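Long-range contact in glycosyltransferase (Streptomyces halstedii, PDB 3WAD), which belongs to the GT-B glycosyltransferases, enzymes built from two Rossmann-like domains, and resembles the erythromycin biosynthesis protein CIII family: residues A76-P84 / L154-D162. Sequence-based numbering, arbitrary orientation.
Sequences ALTLNETRP and LDQWGRMRD
Leu79 sets its branched end against the first turns of helix 156-168, where Trp157 and Met160 receive it. Leu79 CD2 reaches the edge of the indole, near the ring plane, 3.5 Å from Trp157 CE3, while Leu79 CD1 lies 3.7 Å from Met160 CG; Tyr103 of helix 89-106 also touches this leucine. Leu79 CG packs 4.0 Å from Gln156 CB. Beside this apolar contact the loop is held through its backbone. The guanidinium of Arg159 brings both terminal nitrogens to the carbonyl of Glu81: Arg159 NH2 donates to Glu81 O over 3.0 Å from above the carbonyl plane, and the bond from NH1 is weak. In this GT-B fold the contact thus ties the irregular loop after strand 49-52 to the helix that follows strand 147-150. Gln156 holds the arginine side-on with two bonds. The bend in the Gln156 chain at chi2 (-66°) brings OE1 back to Arg159, where it accepts from NE and NH2, NE approaching along the extension of the C=O bond (C=O...N angle 172°). Thr82 CG2 sits over the centre of one guanidinium face, 3.8 Å from Arg159 CZ; Met160 CG meets the opposite face, offset toward the rim. A water bridges Asn80 O and Gln156 NE2, which also donates to Trp344 O.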
loop_
_atom_site.group_PDB
_atom_site.type_symbol
_atom_site.label_atom_id
_atom_site.label_comp_id
_atom_site.label_asym_id
_atom_site.label_seq_id
_atom_site.Cartn_x
_atom_site.Cartn_y
_atom_site.Cartn_z
ATOM N N ALA B 76 -10.355 19.055 -32.818
ATOM C CA ALA B 76 -11.263 18.474 -33.811
ATOM C C ALA B 76 -11.852 17.181 -33.233
ATOM O O ALA B 76 -13.047 17.123 -32.931
ATOM C CB ALA B 76 -10.515 18.210 -35.188
ATOM N N LEU B 77 -11.010 16.175 -33.023
ATOM C CA LEU B 77 -11.504 14.835 -32.710
ATOM C C LEU B 77 -11.367 14.538 -31.234
ATOM O O LEU B 77 -10.306 14.102 -30.784
ATOM C CB LEU B 77 -10.807 13.750 -33.557
ATOM C CG LEU B 77 -10.860 13.871 -35.085
ATOM C CD1 LEU B 77 -10.015 12.789 -35.740
ATOM C CD2 LEU B 77 -12.263 13.870 -35.614
ATOM N N THR B 78 -12.429 14.748 -30.473
ATOM C CA THR B 78 -12.374 14.421 -29.047
ATOM C C THR B 78 -13.326 13.325 -28.587
ATOM O O THR B 78 -14.361 13.028 -29.216
ATOM C CB THR B 78 -12.644 15.634 -28.167
ATOM O OG1 THR B 78 -13.982 16.061 -28.385
ATOM C CG2 THR B 78 -11.738 16.769 -28.568
ATOM N N LEU B 79 -12.980 12.804 -27.412
ATOM C CA LEU B 79 -13.630 11.688 -26.858
ATOM C C LEU B 79 -14.704 12.165 -25.890
ATOM O O LEU B 79 -15.584 11.402 -25.498
ATOM C CB LEU B 79 -12.553 10.841 -26.192
ATOM C CG LEU B 79 -12.640 9.333 -26.100
ATOM C CD1 LEU B 79 -13.415 8.651 -27.247
ATOM C CD2 LEU B 79 -11.232 8.756 -25.911
ATOM N N ASN B 80 -14.667 13.421 -25.485
ATOM C CA ASN B 80 -15.741 13.870 -24.668
ATOM C C ASN B 80 -16.967 14.442 -25.442
ATOM O O ASN B 80 -17.827 15.068 -24.835
ATOM C CB ASN B 80 -15.238 14.870 -23.653
ATOM C CG ASN B 80 -14.764 16.156 -24.309
ATOM O OD1 ASN B 80 -14.894 16.351 -25.524
ATOM N ND2 ASN B 80 -14.227 17.037 -23.511
ATOM N N GLU B 81 -17.036 14.254 -26.749
ATOM C CA GLU B 81 -18.099 14.874 -27.541
ATOM C C GLU B 81 -19.440 14.162 -27.180
ATOM O O GLU B 81 -19.558 12.928 -27.346
ATOM C CB GLU B 81 -17.795 14.673 -29.040
ATOM C CG GLU B 81 -18.878 15.213 -29.986
ATOM C CD GLU B 81 -19.128 16.690 -29.711
ATOM O OE1 GLU B 81 -18.242 17.486 -29.971
ATOM O OE2 GLU B 81 -20.180 17.052 -29.188
ATOM N N THR B 82 -20.461 14.916 -26.771
ATOM C CA THR B 82 -21.761 14.269 -26.526
ATOM C C THR B 82 -22.945 14.877 -27.341
ATOM O O THR B 82 -24.081 14.378 -27.235
ATOM C CB THR B 82 -22.160 14.246 -25.064
ATOM O OG1 THR B 82 -22.377 15.580 -24.623
ATOM C CG2 THR B 82 -21.088 13.587 -24.161
ATOM N N ARG B 83 -22.702 15.905 -28.158
ATOM C CA ARG B 83 -23.767 16.389 -29.047
ATOM C C ARG B 83 -24.182 15.322 -30.075
ATOM O O ARG B 83 -23.378 14.862 -30.878
ATOM C CB ARG B 83 -23.332 17.698 -29.756
ATOM C CG ARG B 83 -23.240 18.898 -28.745
ATOM C CD ARG B 83 -22.483 20.058 -29.304
ATOM N NE ARG B 83 -21.112 19.660 -29.626
ATOM C CZ ARG B 83 -20.223 20.455 -30.234
ATOM N NH1 ARG B 83 -20.563 21.723 -30.621
ATOM N NH2 ARG B 83 -19.002 20.013 -30.468
ATOM N N PRO B 84 -25.468 14.917 -30.057
ATOM C CA PRO B 84 -25.900 13.808 -30.932
ATOM C C PRO B 84 -25.557 14.054 -32.410
ATOM O O PRO B 84 -25.151 13.097 -33.118
ATOM C CB PRO B 84 -27.425 13.735 -30.692
ATOM C CG PRO B 84 -27.612 14.298 -29.298
ATOM C CD PRO B 84 -26.563 15.467 -29.251
ATOM N N LEU B 154 -15.673 8.433 -16.146
ATOM C CA LEU B 154 -16.665 7.862 -17.050
ATOM C C LEU B 154 -16.131 7.131 -18.283
ATOM O O LEU B 154 -15.004 7.340 -18.740
ATOM C CB LEU B 154 -17.669 8.956 -17.480
ATOM C CG LEU B 154 -18.337 9.868 -16.438
ATOM C CD1 LEU B 154 -19.408 10.775 -17.160
ATOM C CD2 LEU B 154 -18.972 9.180 -15.239
ATOM N N ASP B 155 -16.935 6.225 -18.810
ATOM C CA ASP B 155 -16.501 5.382 -19.910
ATOM C C ASP B 155 -16.789 6.035 -21.278
ATOM O O ASP B 155 -17.653 5.560 -22.017
ATOM C CB ASP B 155 -17.161 4.005 -19.794
ATOM C CG ASP B 155 -16.551 2.988 -20.724
ATOM O OD1 ASP B 155 -15.475 3.204 -21.392
ATOM O OD2 ASP B 155 -17.164 1.912 -20.770
ATOM N N GLN B 156 -16.068 7.126 -21.593
ATOM C CA GLN B 156 -16.225 7.809 -22.864
ATOM C C GLN B 156 -16.013 6.832 -23.995
ATOM O O GLN B 156 -16.688 6.882 -25.037
ATOM C CB GLN B 156 -15.178 8.933 -22.997
ATOM C CG GLN B 156 -15.316 10.079 -22.012
ATOM C CD GLN B 156 -16.587 10.937 -22.171
ATOM O OE1 GLN B 156 -17.537 10.574 -22.877
ATOM N NE2 GLN B 156 -16.570 12.135 -21.514
ATOM N N TRP B 157 -15.014 5.952 -23.832
ATOM C CA TRP B 157 -14.614 5.100 -24.939
ATOM C C TRP B 157 -15.706 4.077 -25.173
ATOM O O TRP B 157 -16.027 3.799 -26.329
ATOM C CB TRP B 157 -13.309 4.373 -24.564
ATOM C CG TRP B 157 -12.577 3.610 -25.657
ATOM C CD1 TRP B 157 -12.465 2.240 -25.776
ATOM C CD2 TRP B 157 -11.767 4.172 -26.717
ATOM N NE1 TRP B 157 -11.657 1.926 -26.858
ATOM C CE2 TRP B 157 -11.223 3.085 -27.451
ATOM C CE3 TRP B 157 -11.537 5.477 -27.168
ATOM C CZ2 TRP B 157 -10.373 3.266 -28.562
ATOM C CZ3 TRP B 157 -10.671 5.681 -28.275
ATOM C CH2 TRP B 157 -10.100 4.560 -28.965
ATOM N N GLY B 158 -16.289 3.546 -24.074
ATOM C CA GLY B 158 -17.354 2.518 -24.241
ATOM C C GLY B 158 -18.633 3.138 -24.811
ATOM O O GLY B 158 -19.283 2.567 -25.724
ATOM N N ARG B 159 -18.970 4.328 -24.290
ATOM C CA ARG B 159 -20.073 5.135 -24.857
ATOM C C ARG B 159 -19.937 5.383 -26.391
ATOM O O ARG B 159 -20.867 5.135 -27.185
ATOM C CB ARG B 159 -20.167 6.465 -24.095
ATOM C CG ARG B 159 -21.278 7.413 -24.625
ATOM C CD ARG B 159 -21.218 8.787 -23.929
ATOM N NE ARG B 159 -19.987 9.504 -24.233
ATOM C CZ ARG B 159 -19.753 10.218 -25.341
ATOM N NH1 ARG B 159 -20.691 10.338 -26.304
ATOM N NH2 ARG B 159 -18.569 10.842 -25.474
ATOM N N MET B 160 -18.766 5.819 -26.843
ATOM C CA MET B 160 -18.586 5.981 -28.261
ATOM C C MET B 160 -18.594 4.591 -28.948
ATOM O O MET B 160 -18.991 4.464 -30.113
ATOM C CB MET B 160 -17.219 6.658 -28.568
ATOM C CG MET B 160 -17.032 8.031 -27.898
ATOM S SD MET B 160 -17.712 9.296 -28.972
ATOM C CE MET B 160 -16.189 9.848 -29.714
ATOM N N ARG B 161 -18.021 3.583 -28.285
ATOM C CA ARG B 161 -17.897 2.286 -28.967
ATOM C C ARG B 161 -19.296 1.648 -29.217
ATOM O O ARG B 161 -19.533 1.017 -30.253
ATOM C CB ARG B 161 -17.038 1.309 -28.163
ATOM C CG ARG B 161 -16.960 -0.046 -28.862
ATOM C CD ARG B 161 -16.201 0.123 -30.140
ATOM N NE ARG B 161 -15.733 -1.154 -30.689
ATOM C CZ ARG B 161 -15.194 -1.317 -31.892
ATOM N NH1 ARG B 161 -14.934 -0.253 -32.664
ATOM N NH2 ARG B 161 -14.807 -2.552 -32.303
ATOM N N ASP B 162 -20.169 1.812 -28.249
ATOM C CA ASP B 162 -21.555 1.319 -28.392
ATOM C C ASP B 162 -22.252 1.975 -29.566
ATOM O O ASP B 162 -22.837 1.246 -30.404
ATOM C CB ASP B 162 -22.329 1.505 -27.123
ATOM C CG ASP B 162 -21.927 0.524 -26.083
ATOM O OD1 ASP B 162 -21.213 -0.502 -26.388
ATOM O OD2 ASP B 162 -22.280 0.799 -24.931
HETATM O O HOH W 1 -18.411 14.484 -21.995
#